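Local coordinates for hypothetical protein SpyM3_0169 (PDB 1PG6) that is of unknown function but belongs to the AIM24 family of the cupin clan and binds calcium ions, at residues A[30-35]-A[86-91]; A[41-46]-A[93-98]; A[50-55]-A[81-86]; A[105-110]-A[155-160]. One frame throughout, in Å; residues are numbered along the deposited sequence.

Contact 1: residues A[30-35]-A[86-91]; sequences LEHGGS and MSNGDG
His32 swings CG opposite its own backbone N (chi1 179°), which sets the imidazole beside Gly89. Ser87 likewise carries OG beside its own carbonyl carbon (chi1 -174°), and from there OG gives a hydrogen bond to Gly89 O at 2.7 Å. The motif is a type II beta turn, Glu31 to Gly34, closed by Gly34 N on Glu31 O. It joins strand 26-30 to strand 35-39 and lies against the loop that joins strands 82-87 and 91-95. Gly33, with its positive phi, fills the third position of the turn.

Two antiparallel ladders enter this corner. Leu30 and Gly91 form a doubly hydrogen-bonded pair: Leu30 N reaches Gly91 O at 2.8 Å, and Gly91 N answers to Leu30 O. On the other side of the turn, Gly33 N binds Ser87 O at 3.0 Å, and Ser87 N binds Gly34 O at the same length. Both backbone polar groups of Ser87 are therefore used by the turn. Its CB packs on Leu30 CB at 3.6 Å, in the buried part of the contact.

The imidazole edge faces the Gly89 peptide nearly in plane. Gly89 N lies 2.7 Å from His32 ND1, but the bond is weak, because the N-H...N angle is only 118°. ND1 acts there as acceptor. The Asn88 amide runs alongside the ring. Further out, the side chains of Glu31 and Asp90 run side by side with nearly coplanar carboxylates that do not touch. One water joins the two loops: it accepts from His32 N and donates to Asp90 OD1 at 2.7 Å.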
loop_
_atom_site.group_PDB
_atom_site.type_symbol
_atom_site.label_atom_id
_atom_site.label_comp_id
_atom_site.label_asym_id
_atom_site.label_seq_id
_atom_site.Cartn_x
_atom_site.Cartn_y
_atom_site.Cartn_z
ATOM N N LEU A 30 -1.292 -12.381 -16.572
ATOM C CA LEU A 30 -0.436 -11.448 -17.295
ATOM C C LEU A 30 -0.238 -11.886 -18.738
ATOM O O LEU A 30 0.080 -13.043 -19.007
ATOM C CB LEU A 30 0.934 -11.349 -16.620
ATOM C CG LEU A 30 1.020 -10.713 -15.230
ATOM C CD1 LEU A 30 2.461 -10.756 -14.749
ATOM C CD2 LEU A 30 0.519 -9.284 -15.285
ATOM N N GLU A 31 -0.435 -10.955 -19.664
ATOM C CA GLU A 31 -0.244 -11.242 -21.077
ATOM C C GLU A 31 1.246 -11.146 -21.367
ATOM O O GLU A 31 2.021 -10.701 -20.519
ATOM C CB GLU A 31 -0.999 -10.229 -21.938
ATOM C CG GLU A 31 -2.464 -10.561 -22.165
ATOM C CD GLU A 31 -3.114 -9.641 -23.181
ATOM O OE1 GLU A 31 -3.419 -8.482 -22.832
ATOM O OE2 GLU A 31 -3.308 -10.077 -24.337
ATOM N N HIS A 32 1.647 -11.564 -22.561
ATOM C CA HIS A 32 3.051 -11.506 -22.936
ATOM C C HIS A 32 3.565 -10.078 -22.771
ATOM O O HIS A 32 2.922 -9.125 -23.209
ATOM C CB HIS A 32 3.234 -11.954 -24.386
ATOM C CG HIS A 32 4.652 -11.908 -24.853
ATOM N ND1 HIS A 32 5.660 -12.626 -24.243
ATOM C CD2 HIS A 32 5.240 -11.224 -25.862
ATOM C CE1 HIS A 32 6.804 -12.385 -24.855
ATOM N NE2 HIS A 32 6.577 -11.535 -25.843
ATOM N N GLY A 33 4.722 -9.938 -22.129
ATOM C CA GLY A 33 5.301 -8.623 -21.923
ATOM C C GLY A 33 4.662 -7.832 -20.795
ATOM O O GLY A 33 5.094 -6.721 -20.495
ATOM N N GLY A 34 3.638 -8.401 -20.167
ATOM C CA GLY A 34 2.964 -7.712 -19.077
ATOM C C GLY A 34 3.716 -7.800 -17.763
ATOM O O GLY A 34 4.452 -8.757 -17.520
ATOM N N SER A 35 3.533 -6.802 -16.905
ATOM C CA SER A 35 4.210 -6.790 -15.615
ATOM C C SER A 35 3.337 -6.185 -14.530
ATOM O O SER A 35 2.311 -5.562 -14.805
ATOM C CB SER A 35 5.508 -5.986 -15.701
ATOM O OG SER A 35 5.230 -4.605 -15.841
HETATM N N MSE A 86 7.440 -10.133 -14.157
HETATM C CA MSE A 86 7.340 -10.005 -15.610
HETATM C C MSE A 86 6.921 -11.331 -16.228
HETATM O O MSE A 86 7.328 -12.396 -15.765
HETATM C CB MSE A 86 8.676 -9.563 -16.214
HETATM C CG MSE A 86 8.956 -8.075 -16.108
HETATM SE SE MSE A 86 9.407 -7.485 -14.334
HETATM C CE MSE A 86 11.304 -7.204 -14.597
ATOM N N SER A 87 6.118 -11.261 -17.283
ATOM C CA SER A 87 5.636 -12.461 -17.952
ATOM C C SER A 87 6.140 -12.589 -19.387
ATOM O O SER A 87 6.130 -11.625 -20.154
ATOM C CB SER A 87 4.105 -12.475 -17.949
ATOM O OG SER A 87 3.597 -13.686 -18.478
ATOM N N ASN A 88 6.586 -13.792 -19.731
ATOM C CA ASN A 88 7.077 -14.100 -21.069
ATOM C C ASN A 88 6.019 -15.029 -21.653
ATOM O O ASN A 88 6.101 -16.250 -21.512
ATOM C CB ASN A 88 8.432 -14.810 -20.981
ATOM C CG ASN A 88 9.135 -14.905 -22.323
ATOM O OD1 ASN A 88 10.306 -15.276 -22.396
ATOM N ND2 ASN A 88 8.422 -14.573 -23.393
ATOM N N GLY A 89 5.022 -14.437 -22.301
ATOM C CA GLY A 89 3.923 -15.204 -22.859
ATOM C C GLY A 89 2.783 -15.060 -21.869
ATOM O O GLY A 89 2.853 -14.202 -20.990
ATOM N N ASP A 90 1.736 -15.870 -21.990
ATOM C CA ASP A 90 0.623 -15.780 -21.048
ATOM C C ASP A 90 1.034 -16.426 -19.730
ATOM O O ASP A 90 1.377 -17.606 -19.692
ATOM C CB ASP A 90 -0.624 -16.478 -21.602
ATOM C CG ASP A 90 -1.234 -15.739 -22.778
ATOM O OD1 ASP A 90 -1.500 -14.524 -22.650
ATOM O OD2 ASP A 90 -1.454 -16.375 -23.829
ATOM N N GLY A 91 1.007 -15.649 -18.651
ATOM C CA GLY A 91 1.398 -16.185 -17.361
ATOM C C GLY A 91 0.412 -15.908 -16.243
ATOM O O GLY A 91 -0.488 -15.080 -16.384
HETATM O O HOH W 1 -0.577 -12.813 -24.532
#

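Contact 2: residues A[41-46]-A[93-98]; sequences GSMVYH and LALAPN. With CA (calcium ion), chain C.
A classic beta bulge and a calcium site meet where strand 43-46 pairs antiparallel with strand 91-95. Val44 and Tyr45 both lie opposite Ala94. Val44 N binds Ala94 O at 2.8 Å, and Ala94 N binds Tyr45 O at 2.9 Å. Before the bulge, Ala96 N bonds to Ser42 O. The Ser42 hydroxyl turns elsewhere, to Gln39 O.

The Tyr45 ring lies over Ala94. Tyr45 CG sits between the backbone N and the carbonyl carbon (chi1 64°), and this folds the ring back across the neighbouring strand. Ala94 CB makes a CH-pi contact with one ring face, 3.7 Å from the centroid and 19° off the normal. Val44 CG2 meets Ala96 CB at 3.5 Å. On the sheet face of Leu93 and Leu95, the bent selenomethionine Met43 crosses Leu93 at about a right angle, with CE 3.6 Å from Leu93 CD1.

The calcium ion takes Gly41 O and Met43 O, each at 2.5 Å, and a water. Ser42 O, between these two ligands in sequence, serves the sheet instead. The calcium ion thus bridges the two carbonyls that flank the sheet-bonded Ser42 O, which would probably steady this turn into the strand.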
loop_
_atom_site.group_PDB
_atom_site.type_symbol
_atom_site.label_atom_id
_atom_site.label_comp_id
_atom_site.label_asym_id
_atom_site.label_seq_id
_atom_site.Cartn_x
_atom_site.Cartn_y
_atom_site.Cartn_z
ATOM N N GLY A 41 7.379 -10.011 -0.946
ATOM C CA GLY A 41 6.975 -11.220 -0.257
ATOM C C GLY A 41 5.531 -11.660 -0.438
ATOM O O GLY A 41 5.147 -12.686 0.106
ATOM N N SER A 42 4.732 -10.928 -1.207
ATOM C CA SER A 42 3.323 -11.297 -1.376
ATOM C C SER A 42 3.066 -12.443 -2.347
ATOM O O SER A 42 1.953 -12.965 -2.423
ATOM C CB SER A 42 2.488 -10.075 -1.793
ATOM O OG SER A 42 2.870 -9.592 -3.069
HETATM N N MSE A 43 4.090 -12.854 -3.086
HETATM C CA MSE A 43 3.926 -13.952 -4.038
HETATM C C MSE A 43 3.548 -15.275 -3.356
HETATM O O MSE A 43 4.137 -15.638 -2.355
HETATM C CB MSE A 43 5.232 -14.147 -4.812
HETATM C CG MSE A 43 5.167 -15.250 -5.836
HETATM SE SE MSE A 43 4.081 -14.736 -7.320
HETATM C CE MSE A 43 5.452 -13.745 -8.267
ATOM N N VAL A 44 2.565 -15.994 -3.887
ATOM C CA VAL A 44 2.185 -17.287 -3.317
ATOM C C VAL A 44 2.667 -18.353 -4.292
ATOM O O VAL A 44 3.229 -19.373 -3.896
ATOM C CB VAL A 44 0.662 -17.412 -3.138
ATOM C CG1 VAL A 44 0.308 -18.791 -2.595
ATOM C CG2 VAL A 44 0.179 -16.322 -2.186
ATOM N N TYR A 45 2.443 -18.097 -5.575
ATOM C CA TYR A 45 2.882 -18.994 -6.630
ATOM C C TYR A 45 2.770 -18.305 -7.982
ATOM O O TYR A 45 2.094 -17.285 -8.122
ATOM C CB TYR A 45 2.085 -20.309 -6.624
ATOM C CG TYR A 45 0.604 -20.201 -6.914
ATOM C CD1 TYR A 45 -0.333 -20.230 -5.878
ATOM C CD2 TYR A 45 0.134 -20.121 -8.225
ATOM C CE1 TYR A 45 -1.703 -20.188 -6.139
ATOM C CE2 TYR A 45 -1.235 -20.077 -8.496
ATOM C CZ TYR A 45 -2.145 -20.112 -7.452
ATOM O OH TYR A 45 -3.499 -20.075 -7.717
ATOM N N HIS A 46 3.453 -18.854 -8.978
ATOM C CA HIS A 46 3.421 -18.272 -10.307
ATOM C C HIS A 46 3.858 -19.298 -11.339
ATOM O O HIS A 46 4.570 -20.246 -11.011
ATOM C CB HIS A 46 4.335 -17.045 -10.353
ATOM C CG HIS A 46 5.782 -17.353 -10.107
ATOM N ND1 HIS A 46 6.616 -17.833 -11.093
ATOM C CD2 HIS A 46 6.533 -17.263 -8.986
ATOM C CE1 HIS A 46 7.823 -18.026 -10.589
ATOM N NE2 HIS A 46 7.800 -17.688 -9.313
ATOM N N LEU A 93 -0.073 -15.696 -11.684
ATOM C CA LEU A 93 0.557 -15.629 -10.377
ATOM C C LEU A 93 -0.527 -15.305 -9.368
ATOM O O LEU A 93 -1.591 -14.800 -9.726
ATOM C CB LEU A 93 1.668 -14.573 -10.334
ATOM C CG LEU A 93 1.340 -13.083 -10.365
ATOM C CD1 LEU A 93 2.501 -12.305 -9.753
ATOM C CD2 LEU A 93 1.076 -12.624 -11.790
ATOM N N ALA A 94 -0.266 -15.620 -8.108
ATOM C CA ALA A 94 -1.230 -15.360 -7.052
ATOM C C ALA A 94 -0.506 -14.640 -5.931
ATOM O O ALA A 94 0.624 -14.990 -5.595
ATOM C CB ALA A 94 -1.823 -16.679 -6.544
ATOM N N LEU A 95 -1.160 -13.630 -5.370
ATOM C CA LEU A 95 -0.586 -12.842 -4.286
ATOM C C LEU A 95 -1.439 -12.933 -3.039
ATOM O O LEU A 95 -2.650 -13.153 -3.113
ATOM C CB LEU A 95 -0.512 -11.365 -4.673
ATOM C CG LEU A 95 0.185 -10.976 -5.972
ATOM C CD1 LEU A 95 0.140 -9.451 -6.134
ATOM C CD2 LEU A 95 1.611 -11.490 -5.946
ATOM N N ALA A 96 -0.796 -12.744 -1.892
ATOM C CA ALA A 96 -1.484 -12.760 -0.614
ATOM C C ALA A 96 -1.018 -11.553 0.193
ATOM O O ALA A 96 0.180 -11.279 0.268
ATOM C CB ALA A 96 -1.153 -14.044 0.143
ATOM N N PRO A 97 -1.959 -10.800 0.777
ATOM C CA PRO A 97 -1.620 -9.625 1.591
ATOM C C PRO A 97 -0.863 -10.110 2.826
ATOM O O PRO A 97 -1.092 -11.232 3.286
ATOM C CB PRO A 97 -2.987 -9.053 1.963
ATOM C CG PRO A 97 -3.886 -9.521 0.852
ATOM C CD PRO A 97 -3.417 -10.931 0.621
ATOM N N ASN A 98 0.015 -9.275 3.380
ATOM C CA ASN A 98 0.777 -9.687 4.557
ATOM C C ASN A 98 0.020 -9.549 5.873
ATOM O O ASN A 98 0.523 -9.962 6.916
ATOM C CB ASN A 98 2.110 -8.928 4.640
ATOM C CG ASN A 98 1.933 -7.427 4.707
ATOM O OD1 ASN A 98 1.130 -6.916 5.483
ATOM N ND2 ASN A 98 2.701 -6.709 3.898
HETATM CA CA CA C . 5.472 -15.109 -0.351
HETATM O O HOH W 2 2.263 -12.471 1.883
HETATM O O HOH W 3 7.259 -14.894 1.430
#

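Contact 3: residues A[50-55]-A[81-86]; sequences VTLNTK and FITQAM
Thr51 and Asn53 each form a doubly hydrogen-bonded pair with strand 82-87; strand 50-53 is outermost in this antiparallel sheet within the chain. Thr51 N donates to Met86 O and Met86 N returns to Thr51 O, both at 2.8 Å. One pair further, Asn53 N meets Gln84 O at 2.8 Å and Gln84 N meets Asn53 O at 3.0 Å. The angle at the hydrogen runs from 158° for Thr51 N to 173° for Gln84 N. Donors point almost along the C=O axis. Met86 O also receives a CA-H...O contact from Val50. On its other edge, strand 82-87 bonds through Thr83 and Ala85 to Leu38 and Val36.

The Lys55 side chain bends at chi2 (83°), which leads it back to the other strand. Its NZ gives a hydrogen bond to Ile82 O at 2.7 Å and a second one to Ser79 O. The side chain also touches Tyr129. Thr54 OG1 is taken by Leu56 N, and Thr54 O by Asn57 ND2.

Side-chain contacts complete the interface. Thr54 and Thr83 lie side by side, their CG2 methyls a tight 3.5 Å apart. Leu52 CD1 approaches Thr83 OG1 at 3.5 Å. The bent selenomethionine chain of Met86 brings CE to Asn53 CB at 3.4 Å.

The Lys55 ammonium is gripped by neutral main-chain carbonyls, which would probably fix its place and stabilise its charge where regular strand pairing has ended.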
loop_
_atom_site.group_PDB
_atom_site.type_symbol
_atom_site.label_atom_id
_atom_site.label_comp_id
_atom_site.label_asym_id
_atom_site.label_seq_id
_atom_site.Cartn_x
_atom_site.Cartn_y
_atom_site.Cartn_z
ATOM N N VAL A 50 6.861 -16.745 -15.602
ATOM C CA VAL A 50 6.769 -15.500 -14.848
ATOM C C VAL A 50 8.012 -15.354 -13.980
ATOM O O VAL A 50 8.302 -16.212 -13.148
ATOM C CB VAL A 50 5.518 -15.471 -13.943
ATOM C CG1 VAL A 50 5.535 -14.219 -13.076
ATOM C CG2 VAL A 50 4.260 -15.501 -14.794
ATOM N N THR A 51 8.748 -14.268 -14.186
ATOM C CA THR A 51 9.967 -14.016 -13.429
ATOM C C THR A 51 9.814 -12.852 -12.455
ATOM O O THR A 51 9.202 -11.834 -12.777
ATOM C CB THR A 51 11.150 -13.715 -14.371
ATOM O OG1 THR A 51 12.310 -13.395 -13.595
ATOM C CG2 THR A 51 10.818 -12.547 -15.282
ATOM N N LEU A 52 10.379 -13.015 -11.264
ATOM C CA LEU A 52 10.319 -11.989 -10.232
ATOM C C LEU A 52 11.633 -11.219 -10.189
ATOM O O LEU A 52 12.689 -11.796 -9.926
ATOM C CB LEU A 52 10.053 -12.631 -8.868
ATOM C CG LEU A 52 9.942 -11.693 -7.663
ATOM C CD1 LEU A 52 8.756 -10.755 -7.847
ATOM C CD2 LEU A 52 9.776 -12.514 -6.392
ATOM N N ASN A 53 11.566 -9.918 -10.448
ATOM C CA ASN A 53 12.757 -9.078 -10.435
ATOM C C ASN A 53 12.733 -8.074 -9.284
ATOM O O ASN A 53 11.680 -7.546 -8.929
ATOM C CB ASN A 53 12.883 -8.329 -11.762
ATOM C CG ASN A 53 14.129 -7.470 -11.830
ATOM O OD1 ASN A 53 15.249 -7.967 -11.690
ATOM N ND2 ASN A 53 13.943 -6.173 -12.045
ATOM N N THR A 54 13.904 -7.820 -8.705
ATOM C CA THR A 54 14.035 -6.875 -7.602
ATOM C C THR A 54 15.204 -5.941 -7.899
ATOM O O THR A 54 15.887 -6.101 -8.911
ATOM C CB THR A 54 14.318 -7.594 -6.267
ATOM O OG1 THR A 54 15.663 -8.086 -6.261
ATOM C CG2 THR A 54 13.364 -8.763 -6.080
ATOM N N LYS A 55 15.434 -4.969 -7.022
ATOM C CA LYS A 55 16.537 -4.034 -7.222
ATOM C C LYS A 55 17.859 -4.612 -6.730
ATOM O O LYS A 55 18.903 -3.970 -6.847
ATOM C CB LYS A 55 16.271 -2.710 -6.502
ATOM C CG LYS A 55 15.166 -1.857 -7.104
ATOM C CD LYS A 55 13.797 -2.296 -6.630
ATOM C CE LYS A 55 12.744 -1.253 -6.968
ATOM N NZ LYS A 55 11.425 -1.582 -6.360
ATOM N N PHE A 81 10.778 -2.241 -0.881
ATOM C CA PHE A 81 9.838 -3.277 -0.472
ATOM C C PHE A 81 8.781 -3.570 -1.528
ATOM O O PHE A 81 7.714 -4.112 -1.233
ATOM C CB PHE A 81 9.182 -2.886 0.849
ATOM C CG PHE A 81 10.173 -2.499 1.907
ATOM C CD1 PHE A 81 10.562 -1.173 2.062
ATOM C CD2 PHE A 81 10.766 -3.468 2.709
ATOM C CE1 PHE A 81 11.527 -0.815 3.001
ATOM C CE2 PHE A 81 11.733 -3.123 3.651
ATOM C CZ PHE A 81 12.115 -1.793 3.796
ATOM N N ILE A 82 9.093 -3.201 -2.765
ATOM C CA ILE A 82 8.206 -3.444 -3.889
ATOM C C ILE A 82 9.007 -4.153 -4.974
ATOM O O ILE A 82 10.071 -3.684 -5.380
ATOM C CB ILE A 82 7.628 -2.133 -4.461
ATOM C CG1 ILE A 82 6.742 -1.455 -3.412
ATOM C CG2 ILE A 82 6.826 -2.428 -5.724
ATOM C CD1 ILE A 82 6.117 -0.149 -3.877
ATOM N N THR A 83 8.502 -5.297 -5.421
ATOM C CA THR A 83 9.166 -6.064 -6.463
ATOM C C THR A 83 8.304 -6.050 -7.713
ATOM O O THR A 83 7.171 -5.566 -7.693
ATOM C CB THR A 83 9.412 -7.522 -6.015
ATOM O OG1 THR A 83 8.167 -8.134 -5.662
ATOM C CG2 THR A 83 10.337 -7.552 -4.813
ATOM N N GLN A 84 8.835 -6.568 -8.813
ATOM C CA GLN A 84 8.068 -6.579 -10.048
ATOM C C GLN A 84 8.126 -7.934 -10.727
ATOM O O GLN A 84 9.190 -8.540 -10.841
ATOM C CB GLN A 84 8.573 -5.482 -10.988
ATOM C CG GLN A 84 7.681 -5.245 -12.200
ATOM C CD GLN A 84 7.886 -3.871 -12.819
ATOM O OE1 GLN A 84 8.995 -3.514 -13.216
ATOM N NE2 GLN A 84 6.811 -3.095 -12.903
ATOM N N ALA A 85 6.966 -8.405 -11.166
ATOM C CA ALA A 85 6.861 -9.687 -11.843
ATOM C C ALA A 85 6.655 -9.444 -13.332
ATOM O O ALA A 85 5.820 -8.629 -13.722
ATOM C CB ALA A 85 5.694 -10.480 -11.275
HETATM N N MSE A 86 7.440 -10.133 -14.157
HETATM C CA MSE A 86 7.340 -10.005 -15.610
HETATM C C MSE A 86 6.921 -11.331 -16.228
HETATM O O MSE A 86 7.328 -12.396 -15.765
HETATM C CB MSE A 86 8.676 -9.563 -16.214
HETATM C CG MSE A 86 8.956 -8.075 -16.108
HETATM SE SE MSE A 86 9.407 -7.485 -14.334
HETATM C CE MSE A 86 11.304 -7.204 -14.597
#

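Contact 4: residues A[105-110]-A[155-160]; sequences ALELGE and LGTLLA
Leu106 and Leu158 form the central hydrogen-bonded pair of two antiparallel strands, 103-108 and 156-161. Leu106 N binds Leu158 O and Leu158 N binds Leu106 O, each at 2.8 Å. Leu108 N donates to Gly156 O at 2.7 Å. At the backbone angles of Gly156 (phi 140°, psi -168°) a side chain would press on the carbonyl O of Leu155, which explains the glycine.

The tightly packed side is the leucine face. Leu108 places CG opposite its carbonyl carbon (chi1 -53°), which carries the isobutyl end across Leu158, its CD1 4.0 Å from Leu158 CB. Leu106 and Leu158 add their methyls to the same buried layer. Tyr113 and Leu115 of strand 113-116, in the other six-stranded sheet, meet this face. On the opposite face, Ala105 CB presses against Leu159 CD2 at 3.5 Å.

The water-rich side lies around Glu107, on the same face as Ala105 but nearer the strand end. The Glu107 chain bends at chi2 and crosses Thr157 at about a right angle. Waters bridge the two strands here. One donates to Glu107 OE2 at 2.6 Å and to Thr157 OG1 at 2.9 Å. Another donates to Glu107 OE1 and Leu108 O and accepts from Gly156 N. Just beyond the waters, exposed Leu155 lays CD2 on Gly109 CA at 3.7 Å.

Strand 103-108 is outermost in its six-stranded sheet within the chain. The face of Ala105 and Thr157 packs on Phe15 of strand 14-17, in the four-stranded sheet. This layering is consistent with the beta sandwich of the cupin clan.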
loop_
_atom_site.group_PDB
_atom_site.type_symbol
_atom_site.label_atom_id
_atom_site.label_comp_id
_atom_site.label_asym_id
_atom_site.label_seq_id
_atom_site.Cartn_x
_atom_site.Cartn_y
_atom_site.Cartn_z
ATOM N N ALA A 105 -9.711 -3.054 -5.152
ATOM C CA ALA A 105 -9.110 -2.701 -6.435
ATOM C C ALA A 105 -9.607 -1.317 -6.825
ATOM O O ALA A 105 -10.804 -1.045 -6.781
ATOM C CB ALA A 105 -9.504 -3.721 -7.495
ATOM N N LEU A 106 -8.683 -0.448 -7.207
ATOM C CA LEU A 106 -9.026 0.907 -7.593
ATOM C C LEU A 106 -8.486 1.212 -8.990
ATOM O O LEU A 106 -7.302 0.997 -9.270
ATOM C CB LEU A 106 -8.451 1.884 -6.564
ATOM C CG LEU A 106 -8.977 1.715 -5.126
ATOM C CD1 LEU A 106 -8.165 2.572 -4.163
ATOM C CD2 LEU A 106 -10.448 2.116 -5.067
ATOM N N GLU A 107 -9.368 1.698 -9.862
ATOM C CA GLU A 107 -9.011 2.036 -11.238
ATOM C C GLU A 107 -8.279 3.372 -11.262
ATOM O O GLU A 107 -8.732 4.351 -10.670
ATOM C CB GLU A 107 -10.276 2.125 -12.099
ATOM C CG GLU A 107 -10.028 2.396 -13.582
ATOM C CD GLU A 107 -9.440 1.205 -14.318
ATOM O OE1 GLU A 107 -9.279 1.287 -15.557
ATOM O OE2 GLU A 107 -9.137 0.183 -13.664
ATOM N N LEU A 108 -7.146 3.411 -11.952
ATOM C CA LEU A 108 -6.356 4.630 -12.025
ATOM C C LEU A 108 -6.507 5.336 -13.367
ATOM O O LEU A 108 -6.601 4.697 -14.413
ATOM C CB LEU A 108 -4.883 4.311 -11.770
ATOM C CG LEU A 108 -4.579 3.525 -10.489
ATOM C CD1 LEU A 108 -3.086 3.249 -10.407
ATOM C CD2 LEU A 108 -5.048 4.304 -9.273
ATOM N N GLY A 109 -6.523 6.662 -13.321
ATOM C CA GLY A 109 -6.666 7.455 -14.529
ATOM C C GLY A 109 -7.080 8.853 -14.129
ATOM O O GLY A 109 -6.248 9.642 -13.687
ATOM N N GLU A 110 -8.366 9.154 -14.279
ATOM C CA GLU A 110 -8.892 10.457 -13.906
ATOM C C GLU A 110 -8.755 10.568 -12.397
ATOM O O GLU A 110 -8.709 11.662 -11.840
ATOM C CB GLU A 110 -10.365 10.578 -14.301
ATOM C CG GLU A 110 -10.655 10.358 -15.780
ATOM C CD GLU A 110 -12.084 10.716 -16.147
ATOM O OE1 GLU A 110 -12.503 10.425 -17.288
ATOM O OE2 GLU A 110 -12.787 11.297 -15.293
ATOM N N LEU A 155 -2.269 4.997 -15.909
ATOM C CA LEU A 155 -3.445 4.168 -16.127
ATOM C C LEU A 155 -3.184 2.756 -15.621
ATOM O O LEU A 155 -2.053 2.271 -15.663
ATOM C CB LEU A 155 -3.791 4.117 -17.619
ATOM C CG LEU A 155 -4.033 5.455 -18.324
ATOM C CD1 LEU A 155 -4.361 5.203 -19.790
ATOM C CD2 LEU A 155 -5.169 6.200 -17.655
ATOM N N GLY A 156 -4.234 2.100 -15.146
ATOM C CA GLY A 156 -4.082 0.748 -14.646
ATOM C C GLY A 156 -4.891 0.510 -13.394
ATOM O O GLY A 156 -5.754 1.310 -13.026
ATOM N N THR A 157 -4.615 -0.605 -12.734
ATOM C CA THR A 157 -5.327 -0.942 -11.512
ATOM C C THR A 157 -4.385 -0.981 -10.321
ATOM O O THR A 157 -3.263 -1.462 -10.426
ATOM C CB THR A 157 -5.994 -2.321 -11.613
ATOM O OG1 THR A 157 -6.926 -2.324 -12.699
ATOM C CG2 THR A 157 -6.723 -2.648 -10.316
ATOM N N LEU A 158 -4.859 -0.464 -9.192
ATOM C CA LEU A 158 -4.104 -0.466 -7.951
ATOM C C LEU A 158 -4.841 -1.405 -7.004
ATOM O O LEU A 158 -6.066 -1.345 -6.902
ATOM C CB LEU A 158 -4.072 0.933 -7.326
ATOM C CG LEU A 158 -3.739 0.982 -5.823
ATOM C CD1 LEU A 158 -2.252 0.692 -5.611
ATOM C CD2 LEU A 158 -4.086 2.358 -5.260
ATOM N N LEU A 159 -4.108 -2.289 -6.342
ATOM C CA LEU A 159 -4.721 -3.185 -5.367
ATOM C C LEU A 159 -4.186 -2.762 -4.001
ATOM O O LEU A 159 -2.976 -2.766 -3.777
ATOM C CB LEU A 159 -4.347 -4.652 -5.634
ATOM C CG LEU A 159 -4.818 -5.288 -6.946
ATOM C CD1 LEU A 159 -4.449 -6.773 -6.969
ATOM C CD2 LEU A 159 -6.324 -5.127 -7.088
ATOM N N ALA A 160 -5.087 -2.370 -3.102
ATOM C CA ALA A 160 -4.711 -1.964 -1.754
ATOM C C ALA A 160 -5.238 -3.032 -0.801
ATOM O O ALA A 160 -6.222 -3.704 -1.107
ATOM C CB ALA A 160 -5.321 -0.606 -1.417
HETATM O O HOH W 4 -9.621 -1.653 -11.925
HETATM O O HOH W 5 -7.260 2.832 -16.032
#

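Contacts 1, 2 and 3 form one cluster. Contacts 1 and 3 share Met86. Contact 1 touches contact 2 through Leu30 CD1 and Leu93 CD2, 3.8 Å apart. Contacts 2 and 3 meet where Leu93 CD1 lies 4.0 Å from Ala85 CB. Along the chain, contact 3 is nested inside the loops closed by contacts 1 and 2. Contact 4 comes later, its centre about 19 Å from each of the others, yet contacts 1 and 3 reach the same six-stranded sheet. Contact 2 holds one calcium ion. A second calcium is bound by Thr99, Asn161 and Ser162, just past segments 93-98 and 155-160; the Ala96 side chain is about 9 Å from it.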